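Long-range contacts in Serine/threonine-protein kinase Tel1 (Chaetomium thermophilum, PDB 6SKY), which probably phosphorylates serine and threonine residues, with preference for those followed by glutamine, as an ATP-dependent sensor kinase that activates DNA-damage checkpoint signalling: residues 2462-2473 with 2506-2515; 2516-2524 with 2606-2614. One frame throughout, in Å; residues are numbered along the deposited sequence.

Contact 1: 2462-2473 with 2506-2515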
loop_
_atom_site.group_PDB
_atom_site.type_symbol
_atom_site.label_atom_id
_atom_site.label_comp_id
_atom_site.label_asym_id
_atom_site.label_seq_id
_atom_site.Cartn_x
_atom_site.Cartn_y
_atom_site.Cartn_z
ATOM N N TYR A 2462 -34.066 -7.590 -34.760
ATOM C CA TYR A 2462 -32.755 -7.583 -35.390
ATOM C C TYR A 2462 -31.658 -8.107 -34.480
ATOM O O TYR A 2462 -30.491 -8.108 -34.880
ATOM C CB TYR A 2462 -32.407 -6.173 -35.860
ATOM C CG TYR A 2462 -33.504 -5.536 -36.662
ATOM C CD1 TYR A 2462 -33.915 -6.081 -37.862
ATOM C CD2 TYR A 2462 -34.134 -4.392 -36.216
ATOM C CE1 TYR A 2462 -34.916 -5.508 -38.589
ATOM C CE2 TYR A 2462 -35.137 -3.813 -36.938
ATOM C CZ TYR A 2462 -35.523 -4.373 -38.123
ATOM O OH TYR A 2462 -36.528 -3.785 -38.845
ATOM N N HIS A 2463 -31.998 -8.544 -33.272
ATOM C CA HIS A 2463 -31.048 -9.164 -32.369
ATOM C C HIS A 2463 -31.329 -10.633 -32.121
ATOM O O HIS A 2463 -30.474 -11.315 -31.554
ATOM C CB HIS A 2463 -31.029 -8.432 -31.022
ATOM C CG HIS A 2463 -30.486 -7.042 -31.098
ATOM N ND1 HIS A 2463 -31.241 -5.971 -31.519
ATOM C CD2 HIS A 2463 -29.261 -6.549 -30.811
ATOM C CE1 HIS A 2463 -30.503 -4.878 -31.489
ATOM N NE2 HIS A 2463 -29.297 -5.202 -31.063
ATOM N N GLY A 2464 -32.488 -11.143 -32.523
ATOM C CA GLY A 2464 -32.794 -12.538 -32.298
ATOM C C GLY A 2464 -33.164 -13.326 -33.536
ATOM O O GLY A 2464 -33.037 -14.555 -33.561
ATOM N N MET A 2465 -33.610 -12.649 -34.585
ATOM C CA MET A 2465 -34.185 -13.406 -35.679
ATOM C C MET A 2465 -33.143 -14.043 -36.576
ATOM O O MET A 2465 -33.433 -15.064 -37.199
ATOM C CB MET A 2465 -35.131 -12.530 -36.481
ATOM C CG MET A 2465 -36.563 -12.960 -36.292
ATOM S SD MET A 2465 -37.705 -11.614 -36.051
ATOM C CE MET A 2465 -37.425 -10.730 -37.559
ATOM N N TYR A 2466 -31.926 -13.513 -36.629
ATOM C CA TYR A 2466 -30.883 -14.216 -37.363
ATOM C C TYR A 2466 -30.438 -15.472 -36.634
ATOM O O TYR A 2466 -30.114 -16.473 -37.276
ATOM C CB TYR A 2466 -29.702 -13.295 -37.610
ATOM C CG TYR A 2466 -29.891 -12.418 -38.806
ATOM C CD1 TYR A 2466 -29.711 -12.914 -40.078
ATOM C CD2 TYR A 2466 -30.255 -11.097 -38.668
ATOM C CE1 TYR A 2466 -29.887 -12.123 -41.172
ATOM C CE2 TYR A 2466 -30.430 -10.300 -39.757
ATOM C CZ TYR A 2466 -30.246 -10.816 -41.007
ATOM O OH TYR A 2466 -30.423 -10.018 -42.104
ATOM N N HIS A 2467 -30.424 -15.445 -35.305
ATOM C CA HIS A 2467 -30.165 -16.659 -34.546
ATOM C C HIS A 2467 -31.238 -17.694 -34.803
ATOM O O HIS A 2467 -30.938 -18.881 -34.967
ATOM C CB HIS A 2467 -30.091 -16.348 -33.058
ATOM C CG HIS A 2467 -28.891 -15.551 -32.672
ATOM N ND1 HIS A 2467 -28.962 -14.220 -32.336
ATOM C CD2 HIS A 2467 -27.589 -15.893 -32.579
ATOM C CE1 HIS A 2467 -27.754 -13.778 -32.047
ATOM N NE2 HIS A 2467 -26.902 -14.773 -32.190
ATOM N N ILE A 2468 -32.498 -17.266 -34.848
ATOM C CA ILE A 2468 -33.572 -18.214 -35.124
ATOM C C ILE A 2468 -33.439 -18.787 -36.527
ATOM O O ILE A 2468 -33.596 -19.995 -36.734
ATOM C CB ILE A 2468 -34.941 -17.552 -34.908
ATOM C CG1 ILE A 2468 -35.103 -17.176 -33.444
ATOM C CG2 ILE A 2468 -36.042 -18.475 -35.339
ATOM C CD1 ILE A 2468 -34.680 -18.254 -32.498
ATOM N N TRP A 2469 -33.140 -17.941 -37.512
ATOM C CA TRP A 2469 -32.994 -18.423 -38.880
ATOM C C TRP A 2469 -31.866 -19.436 -38.983
ATOM O O TRP A 2469 -32.024 -20.496 -39.593
ATOM C CB TRP A 2469 -32.751 -17.258 -39.837
ATOM C CG TRP A 2469 -32.865 -17.662 -41.265
ATOM C CD1 TRP A 2469 -33.985 -17.650 -42.021
ATOM C CD2 TRP A 2469 -31.823 -18.167 -42.103
ATOM N NE1 TRP A 2469 -33.713 -18.108 -43.279
ATOM C CE2 TRP A 2469 -32.387 -18.432 -43.354
ATOM C CE3 TRP A 2469 -30.463 -18.415 -41.915
ATOM C CZ2 TRP A 2469 -31.646 -18.930 -44.409
ATOM C CZ3 TRP A 2469 -29.732 -18.912 -42.963
ATOM C CH2 TRP A 2469 -30.320 -19.162 -44.191
ATOM N N THR A 2470 -30.713 -19.129 -38.397
ATOM C CA THR A 2470 -29.596 -20.061 -38.450
ATOM C C THR A 2470 -29.925 -21.362 -37.739
ATOM O O THR A 2470 -29.515 -22.439 -38.180
ATOM C CB THR A 2470 -28.360 -19.423 -37.840
ATOM O OG1 THR A 2470 -28.087 -18.197 -38.520
ATOM C CG2 THR A 2470 -27.179 -20.337 -37.983
ATOM N N GLY A 2471 -30.664 -21.293 -36.636
ATOM C CA GLY A 2471 -31.003 -22.511 -35.927
ATOM C C GLY A 2471 -31.966 -23.390 -36.695
ATOM O O GLY A 2471 -31.876 -24.616 -36.639
ATOM N N ALA A 2472 -32.902 -22.785 -37.418
ATOM C CA ALA A 2472 -33.879 -23.585 -38.141
ATOM C C ALA A 2472 -33.294 -24.148 -39.430
ATOM O O ALA A 2472 -33.363 -25.354 -39.675
ATOM C CB ALA A 2472 -35.124 -22.750 -38.430
ATOM N N ARG A 2473 -32.711 -23.296 -40.262
ATOM C CA ARG A 2473 -32.172 -23.712 -41.552
ATOM C C ARG A 2473 -30.738 -24.209 -41.436
ATOM O O ARG A 2473 -30.499 -25.392 -41.212
ATOM C CB ARG A 2473 -32.239 -22.553 -42.543
ATOM C CG ARG A 2473 -33.525 -21.751 -42.456
ATOM C CD ARG A 2473 -34.708 -22.526 -42.991
ATOM N NE ARG A 2473 -35.926 -22.291 -42.220
ATOM C CZ ARG A 2473 -36.784 -21.304 -42.451
ATOM N NH1 ARG A 2473 -37.869 -21.177 -41.701
ATOM N NH2 ARG A 2473 -36.559 -20.444 -43.431
ATOM N N ILE A 2506 -41.193 -8.483 -40.846
ATOM C CA ILE A 2506 -39.761 -8.510 -40.611
ATOM C C ILE A 2506 -39.200 -9.916 -40.744
ATOM O O ILE A 2506 -38.076 -10.094 -41.211
ATOM C CB ILE A 2506 -39.416 -7.913 -39.232
ATOM C CG1 ILE A 2506 -40.212 -6.641 -38.984
ATOM C CG2 ILE A 2506 -37.947 -7.604 -39.152
ATOM C CD1 ILE A 2506 -39.858 -5.959 -37.699
ATOM N N TRP A 2507 -39.955 -10.919 -40.343
ATOM C CA TRP A 2507 -39.445 -12.278 -40.425
ATOM C C TRP A 2507 -39.370 -12.768 -41.869
ATOM O O TRP A 2507 -38.373 -13.400 -42.237
ATOM C CB TRP A 2507 -40.284 -13.230 -39.570
ATOM C CG TRP A 2507 -39.968 -14.664 -39.804
ATOM C CD1 TRP A 2507 -40.764 -15.577 -40.395
ATOM C CD2 TRP A 2507 -38.756 -15.348 -39.470
ATOM N NE1 TRP A 2507 -40.140 -16.793 -40.449
ATOM C CE2 TRP A 2507 -38.901 -16.676 -39.887
ATOM C CE3 TRP A 2507 -37.565 -14.965 -38.862
ATOM C CZ2 TRP A 2507 -37.905 -17.619 -39.713
ATOM C CZ3 TRP A 2507 -36.583 -15.902 -38.692
ATOM C CH2 TRP A 2507 -36.755 -17.213 -39.115
ATOM N N PRO A 2508 -40.376 -12.525 -42.721
ATOM C CA PRO A 2508 -40.225 -12.940 -44.124
ATOM C C PRO A 2508 -39.103 -12.225 -44.849
ATOM O O PRO A 2508 -38.438 -12.829 -45.702
ATOM C CB PRO A 2508 -41.591 -12.611 -44.724
ATOM C CG PRO A 2508 -42.506 -12.687 -43.594
ATOM C CD PRO A 2508 -41.762 -12.114 -42.451
ATOM N N ALA A 2509 -38.871 -10.952 -44.539
ATOM C CA ALA A 2509 -37.760 -10.240 -45.155
ATOM C C ALA A 2509 -36.434 -10.901 -44.811
ATOM O O ALA A 2509 -35.610 -11.160 -45.694
ATOM C CB ALA A 2509 -37.768 -8.783 -44.714
ATOM N N ILE A 2510 -36.218 -11.192 -43.529
ATOM C CA ILE A 2510 -34.978 -11.830 -43.099
ATOM C C ILE A 2510 -34.862 -13.223 -43.696
ATOM O O ILE A 2510 -33.775 -13.656 -44.092
ATOM C CB ILE A 2510 -34.906 -11.852 -41.562
ATOM C CG1 ILE A 2510 -34.615 -10.451 -41.042
ATOM C CG2 ILE A 2510 -33.861 -12.830 -41.078
ATOM C CD1 ILE A 2510 -34.417 -10.394 -39.572
ATOM N N ASP A 2511 -35.985 -13.922 -43.824
ATOM C CA ASP A 2511 -35.988 -15.242 -44.443
ATOM C C ASP A 2511 -35.471 -15.182 -45.877
ATOM O O ASP A 2511 -34.472 -15.827 -46.227
ATOM C CB ASP A 2511 -37.403 -15.808 -44.396
ATOM C CG ASP A 2511 -37.427 -17.296 -44.207
ATOM O OD1 ASP A 2511 -36.355 -17.877 -43.968
ATOM O OD2 ASP A 2511 -38.517 -17.890 -44.297
ATOM N N GLN A 2512 -36.142 -14.395 -46.721
ATOM C CA GLN A 2512 -35.780 -14.353 -48.134
ATOM C C GLN A 2512 -34.380 -13.795 -48.332
ATOM O O GLN A 2512 -33.598 -14.306 -49.151
ATOM C CB GLN A 2512 -36.790 -13.512 -48.907
ATOM C CG GLN A 2512 -38.233 -13.890 -48.680
ATOM C CD GLN A 2512 -38.538 -15.298 -49.111
ATOM O OE1 GLN A 2512 -37.843 -15.868 -49.948
ATOM N NE2 GLN A 2512 -39.581 -15.875 -48.536
ATOM N N THR A 2513 -34.041 -12.749 -47.585
ATOM C CA THR A 2513 -32.743 -12.124 -47.738
ATOM C C THR A 2513 -31.617 -13.059 -47.325
ATOM O O THR A 2513 -30.581 -13.115 -47.992
ATOM C CB THR A 2513 -32.710 -10.842 -46.930
ATOM O OG1 THR A 2513 -33.617 -9.903 -47.513
ATOM C CG2 THR A 2513 -31.336 -10.271 -46.948
ATOM N N SER A 2514 -31.789 -13.804 -46.234
ATOM C CA SER A 2514 -30.750 -14.739 -45.838
ATOM C C SER A 2514 -30.611 -15.861 -46.851
ATOM O O SER A 2514 -29.500 -16.334 -47.106
ATOM C CB SER A 2514 -31.053 -15.293 -44.458
ATOM O OG SER A 2514 -31.603 -14.279 -43.650
ATOM N N ARG A 2515 -31.724 -16.291 -47.450
ATOM C CA ARG A 2515 -31.627 -17.316 -48.484
ATOM C C ARG A 2515 -30.780 -16.839 -49.654
ATOM O O ARG A 2515 -29.902 -17.564 -50.136
ATOM C CB ARG A 2515 -33.016 -17.726 -48.952
ATOM C CG ARG A 2515 -33.800 -18.446 -47.895
ATOM C CD ARG A 2515 -35.022 -19.111 -48.466
ATOM N NE ARG A 2515 -35.698 -19.909 -47.455
ATOM C CZ ARG A 2515 -35.308 -21.124 -47.088
ATOM N NH1 ARG A 2515 -35.978 -21.785 -46.157
ATOM N NH2 ARG A 2515 -34.247 -21.679 -47.650
#

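Contact 2: 2516-2524 with 2606-2614. With AGS (phosphothiophosphoric acid-adenylate ester), chain C.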
loop_
_atom_site.group_PDB
_atom_site.type_symbol
_atom_site.label_atom_id
_atom_site.label_comp_id
_atom_site.label_asym_id
_atom_site.label_seq_id
_atom_site.Cartn_x
_atom_site.Cartn_y
_atom_site.Cartn_z
ATOM N N VAL A 2516 -31.004 -15.606 -50.110
ATOM C CA VAL A 2516 -30.221 -15.163 -51.263
ATOM C C VAL A 2516 -28.782 -14.834 -50.876
ATOM O O VAL A 2516 -27.865 -15.051 -51.674
ATOM C CB VAL A 2516 -30.895 -13.985 -51.986
ATOM C CG1 VAL A 2516 -32.305 -14.356 -52.363
ATOM C CG2 VAL A 2516 -30.871 -12.745 -51.149
ATOM N N TYR A 2517 -28.541 -14.334 -49.661
ATOM C CA TYR A 2517 -27.163 -14.116 -49.221
ATOM C C TYR A 2517 -26.391 -15.422 -49.165
ATOM O O TYR A 2517 -25.234 -15.488 -49.583
ATOM C CB TYR A 2517 -27.133 -13.450 -47.849
ATOM C CG TYR A 2517 -26.939 -11.962 -47.871
ATOM C CD1 TYR A 2517 -25.811 -11.406 -48.416
ATOM C CD2 TYR A 2517 -27.876 -11.118 -47.318
ATOM C CE1 TYR A 2517 -25.629 -10.058 -48.430
ATOM C CE2 TYR A 2517 -27.699 -9.772 -47.329
ATOM C CZ TYR A 2517 -26.576 -9.248 -47.884
ATOM O OH TYR A 2517 -26.395 -7.895 -47.896
ATOM N N HIS A 2518 -27.016 -16.477 -48.649
ATOM C CA HIS A 2518 -26.352 -17.770 -48.583
ATOM C C HIS A 2518 -26.115 -18.344 -49.972
ATOM O O HIS A 2518 -25.054 -18.921 -50.239
ATOM C CB HIS A 2518 -27.185 -18.722 -47.736
ATOM C CG HIS A 2518 -26.663 -20.119 -47.707
ATOM N ND1 HIS A 2518 -27.458 -21.211 -47.964
ATOM C CD2 HIS A 2518 -25.428 -20.604 -47.448
ATOM C CE1 HIS A 2518 -26.734 -22.311 -47.865
ATOM N NE2 HIS A 2518 -25.498 -21.970 -47.555
ATOM N N ALA A 2519 -27.093 -18.207 -50.870
ATOM C CA ALA A 2519 -26.895 -18.680 -52.234
ATOM C C ALA A 2519 -25.742 -17.951 -52.901
ATOM O O ALA A 2519 -24.938 -18.564 -53.608
ATOM C CB ALA A 2519 -28.173 -18.509 -53.045
ATOM N N LEU A 2520 -25.639 -16.642 -52.684
ATOM C CA LEU A 2520 -24.525 -15.890 -53.244
ATOM C C LEU A 2520 -23.203 -16.310 -52.622
ATOM O O LEU A 2520 -22.179 -16.367 -53.307
ATOM C CB LEU A 2520 -24.754 -14.398 -53.049
ATOM C CG LEU A 2520 -23.663 -13.473 -53.563
ATOM C CD1 LEU A 2520 -23.741 -13.365 -55.063
ATOM C CD2 LEU A 2520 -23.813 -12.126 -52.927
ATOM N N ALA A 2521 -23.205 -16.609 -51.324
ATOM C CA ALA A 2521 -21.982 -17.042 -50.660
ATOM C C ALA A 2521 -21.476 -18.353 -51.238
ATOM O O ALA A 2521 -20.284 -18.506 -51.515
ATOM C CB ALA A 2521 -22.225 -17.183 -49.159
ATOM N N MET A 2522 -22.377 -19.312 -51.435
ATOM C CA MET A 2522 -21.961 -20.641 -51.861
ATOM C C MET A 2522 -21.522 -20.694 -53.318
ATOM O O MET A 2522 -20.861 -21.657 -53.714
ATOM C CB MET A 2522 -23.099 -21.634 -51.628
ATOM C CG MET A 2522 -23.376 -21.950 -50.170
ATOM S SD MET A 2522 -22.027 -22.837 -49.379
ATOM C CE MET A 2522 -21.228 -21.511 -48.492
ATOM N N ASP A 2523 -21.856 -19.690 -54.120
ATOM C CA ASP A 2523 -21.657 -19.757 -55.565
ATOM C C ASP A 2523 -20.223 -19.388 -55.918
ATOM O O ASP A 2523 -19.865 -18.212 -55.961
ATOM C CB ASP A 2523 -22.640 -18.838 -56.273
ATOM C CG ASP A 2523 -22.341 -18.697 -57.740
ATOM O OD1 ASP A 2523 -22.171 -19.735 -58.409
ATOM O OD2 ASP A 2523 -22.284 -17.552 -58.230
ATOM N N ARG A 2524 -19.402 -20.395 -56.205
ATOM C CA ARG A 2524 -18.016 -20.191 -56.607
ATOM C C ARG A 2524 -17.818 -20.747 -58.008
ATOM O O ARG A 2524 -18.080 -21.928 -58.256
ATOM C CB ARG A 2524 -17.050 -20.854 -55.625
ATOM C CG ARG A 2524 -17.429 -22.269 -55.225
ATOM C CD ARG A 2524 -16.587 -22.746 -54.058
ATOM N NE ARG A 2524 -17.244 -23.816 -53.314
ATOM C CZ ARG A 2524 -16.813 -24.295 -52.150
ATOM N NH1 ARG A 2524 -15.719 -23.803 -51.588
ATOM N NH2 ARG A 2524 -17.478 -25.269 -51.547
ATOM N N LYS A 2606 -19.973 -1.907 -46.594
ATOM C CA LYS A 2606 -19.360 -3.001 -47.323
ATOM C C LYS A 2606 -19.438 -4.281 -46.508
ATOM O O LYS A 2606 -19.590 -4.264 -45.288
ATOM C CB LYS A 2606 -17.915 -2.671 -47.667
ATOM C CG LYS A 2606 -17.752 -1.345 -48.350
ATOM C CD LYS A 2606 -16.336 -1.159 -48.814
ATOM C CE LYS A 2606 -15.927 -2.282 -49.737
ATOM N NZ LYS A 2606 -14.535 -2.126 -50.235
ATOM N N GLN A 2607 -19.352 -5.406 -47.206
ATOM C CA GLN A 2607 -19.560 -6.707 -46.593
ATOM C C GLN A 2607 -18.705 -7.738 -47.297
ATOM O O GLN A 2607 -18.632 -7.749 -48.524
ATOM C CB GLN A 2607 -21.020 -7.144 -46.684
ATOM C CG GLN A 2607 -21.986 -6.227 -46.016
ATOM C CD GLN A 2607 -23.348 -6.338 -46.594
ATOM O OE1 GLN A 2607 -23.565 -7.089 -47.531
ATOM N NE2 GLN A 2607 -24.284 -5.595 -46.044
ATOM N N LEU A 2608 -18.070 -8.605 -46.528
ATOM C CA LEU A 2608 -17.531 -9.840 -47.067
ATOM C C LEU A 2608 -18.627 -10.883 -46.988
ATOM O O LEU A 2608 -19.184 -11.115 -45.913
ATOM C CB LEU A 2608 -16.310 -10.322 -46.295
ATOM C CG LEU A 2608 -14.998 -9.567 -46.317
ATOM C CD1 LEU A 2608 -14.847 -8.814 -45.046
ATOM C CD2 LEU A 2608 -13.873 -10.548 -46.463
ATOM N N VAL A 2609 -18.947 -11.495 -48.115
ATOM C CA VAL A 2609 -19.857 -12.626 -48.157
ATOM C C VAL A 2609 -18.968 -13.855 -48.234
ATOM O O VAL A 2609 -18.476 -14.214 -49.301
ATOM C CB VAL A 2609 -20.830 -12.534 -49.334
ATOM C CG1 VAL A 2609 -21.856 -13.615 -49.232
ATOM C CG2 VAL A 2609 -21.506 -11.192 -49.344
ATOM N N LYS A 2610 -18.736 -14.487 -47.094
ATOM C CA LYS A 2610 -17.729 -15.526 -46.976
ATOM C C LYS A 2610 -18.397 -16.883 -47.081
ATOM O O LYS A 2610 -19.316 -17.188 -46.320
ATOM C CB LYS A 2610 -16.977 -15.401 -45.655
ATOM C CG LYS A 2610 -15.488 -15.561 -45.784
ATOM C CD LYS A 2610 -14.814 -15.182 -44.496
ATOM C CE LYS A 2610 -13.320 -15.044 -44.671
ATOM N NZ LYS A 2610 -12.675 -14.570 -43.414
ATOM N N GLY A 2611 -17.938 -17.690 -48.037
ATOM C CA GLY A 2611 -18.386 -19.052 -48.181
ATOM C C GLY A 2611 -17.213 -20.001 -48.012
ATOM O O GLY A 2611 -16.054 -19.592 -47.942
ATOM N N GLY A 2612 -17.535 -21.281 -47.945
ATOM C CA GLY A 2612 -16.506 -22.273 -47.741
ATOM C C GLY A 2612 -16.853 -23.193 -46.598
ATOM O O GLY A 2612 -18.031 -23.409 -46.315
ATOM N N ASN A 2613 -15.841 -23.737 -45.932
ATOM C CA ASN A 2613 -16.048 -24.655 -44.820
ATOM C C ASN A 2613 -15.462 -24.100 -43.529
ATOM O O ASN A 2613 -15.050 -24.853 -42.647
ATOM C CB ASN A 2613 -15.460 -26.029 -45.138
ATOM C CG ASN A 2613 -14.155 -25.941 -45.902
ATOM O OD1 ASN A 2613 -13.861 -24.930 -46.538
ATOM N ND2 ASN A 2613 -13.371 -27.009 -45.854
ATOM N N ASP A 2614 -15.426 -22.777 -43.408
ATOM C CA ASP A 2614 -14.874 -22.133 -42.231
ATOM C C ASP A 2614 -15.871 -22.190 -41.078
ATOM O O ASP A 2614 -16.993 -22.681 -41.209
ATOM C CB ASP A 2614 -14.498 -20.690 -42.550
ATOM C CG ASP A 2614 -15.602 -19.954 -43.264
ATOM O OD1 ASP A 2614 -16.636 -20.584 -43.561
ATOM O OD2 ASP A 2614 -15.438 -18.749 -43.530
HETATM P PG AGS C . -5.329 -16.219 -45.323
HETATM S S1G AGS C . -3.670 -15.623 -44.492
HETATM O O2G AGS C . -6.389 -16.541 -44.237
HETATM O O3G AGS C . -5.060 -17.492 -46.169
HETATM P PB AGS C . -6.598 -13.862 -45.636
HETATM O O1B AGS C . -6.080 -13.602 -44.281
HETATM O O2B AGS C . -6.366 -12.745 -46.650
HETATM O O3B AGS C . -5.906 -15.125 -46.258
HETATM P PA AGS C . -9.152 -13.201 -46.373
HETATM O O1A AGS C . -9.473 -13.823 -47.662
HETATM O O2A AGS C . -10.355 -12.953 -45.465
HETATM O O3A AGS C . -8.152 -14.094 -45.545
HETATM O "O5'" AGS C . -8.400 -11.863 -46.684
HETATM C "C5'" AGS C . -9.107 -10.822 -47.371
HETATM C "C4'" AGS C . -8.337 -9.535 -47.272
HETATM O "O4'" AGS C . -9.181 -8.521 -46.697
HETATM C "C3'" AGS C . -7.093 -9.578 -46.395
HETATM O "O3'" AGS C . -6.103 -8.674 -46.868
HETATM C "C2'" AGS C . -7.629 -9.171 -45.025
HETATM O "O2'" AGS C . -6.637 -8.493 -44.270
HETATM C "C1'" AGS C . -8.761 -8.209 -45.383
HETATM N N9 AGS C . -9.912 -8.320 -44.501
HETATM C C8 AGS C . -10.425 -9.464 -43.957
HETATM N N7 AGS C . -11.475 -9.271 -43.200
HETATM C C5 AGS C . -11.668 -7.902 -43.254
HETATM C C6 AGS C . -12.620 -7.057 -42.658
HETATM N N6 AGS C . -13.600 -7.488 -41.863
HETATM N N1 AGS C . -12.532 -5.738 -42.914
HETATM C C2 AGS C . -11.554 -5.301 -43.709
HETATM N N3 AGS C . -10.600 -6.000 -44.325
HETATM C C4 AGS C . -10.713 -7.303 -44.051
#

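Contact 1: 2462-2473 with 2506-2515
Two helices, 2462-2472 and 2507-2515, pack here through aromatic and aliphatic side chains with a charged pair at one end, away from the nucleotide site. Their segment axes come within 10.4 Å and cross at -53°. At the polar end Trp2469 is the centre: CB of Ser2514 sits over the middle of its six-membered ring, 3.6 Å from the centroid, while CG of Arg2473, from the same segment, covers the opposite face near the rim. The indole, swung away from the backbone N (chi1 -169°), reaches across to Asp2511, where NE1 makes a weak, bent bond to OD1 at 2.7 Å. The same OD1 takes a salt bridge from NH2 of Arg2473 at 2.6 Å, so one carboxylate oxygen serves both residues. A phenylalanine in place of Trp2469 would probably leave Asp2511 with the arginine but without its indole N-H partner. The packing joins a helix of the FAT region to helix 2507-2522, which leads toward the kinase sheet. Farther along, CH2 of Trp2507 lies at the edge of the Trp2469 indole, the two rings oblique, and CG of Met2465 touches Trp2507 CE3. The methionine chain, bent at chi2 and chi3, brings CE against both Ile2506 CG2 (3.5 Å) and Ile2510 CD1 (3.6 Å). Ile2510 also lays CG2 over one face of the Tyr2466 ring, 4.2 Å from its centroid.

Contact 2: 2516-2524 with 2606-2614
The Tyr2517 ring has CG2 of Val2609 at its edge, near the ring plane, and the amide of Gln2607 beyond its hydroxyl, with the ring and amide planes 59° apart; outside the pair, Phe2546 meets the ring edge-to-face. The tyrosine OH donates to OE1 of Gln2607 at 3.0 Å, tilted 19° from the carbonyl plane. Extended beyond CG, the glutamine chain carries its amide out to meet that hydroxyl. One turn on, CB of Ala2521 rests on CG1 of Val2609 at 3.6 Å. Gly2611 then lies against the helix end, its CA 3.9 Å from the carbonyl O of Ala2521; a side chain there would probably crowd that oxygen. Met2522 folds back through bends at chi2 and chi3, so that CE reaches Gly2612 N at 3.7 Å. The strand thus turns Gln2607 and Val2609 to the helix, whereas Leu2608 and Lys2610 line the pocket of the ATP analogue: Leu2608 CD1 comes 3.7 Å from adenine N6, and Lys2610 NZ makes a weak 3.5 Å bond to the alpha-phosphate oxygen O2A. This is the N-lobe sheet of a PI3K-like kinase, with Gly2611 and Gly2612 coming directly after the lysine in sequence. The 2516-2522 part of helix 2507-2522 crosses strand 2606-2611 at -66°, and strands 2593-2599 and 2658-2662 flank the latter, with Leu2520 on Leu2595 and Tyr2517 on Leu2660.

From the N-terminal side the chain first runs through helix 2461-2472, within the FAT region, passes an unmodelled gap (2474-2481) and helix 2483-2497, and returns as helix 2507-2522, where contact 1 closes a loop of 32 residues. The same helix carries straight on into contact 2, which closes a longer loop of 81 residues through helix 2541-2552 and the first strands of the kinase sheet, ending on strand 2604-2611. The two loops follow in series, neither nesting nor crossing, and the centres of the two contacts lie about 16 Å apart. Helix 2507-2522 is therefore common to both contacts, its first half packed on helix 2461-2472 and its second on the nucleotide-binding sheet.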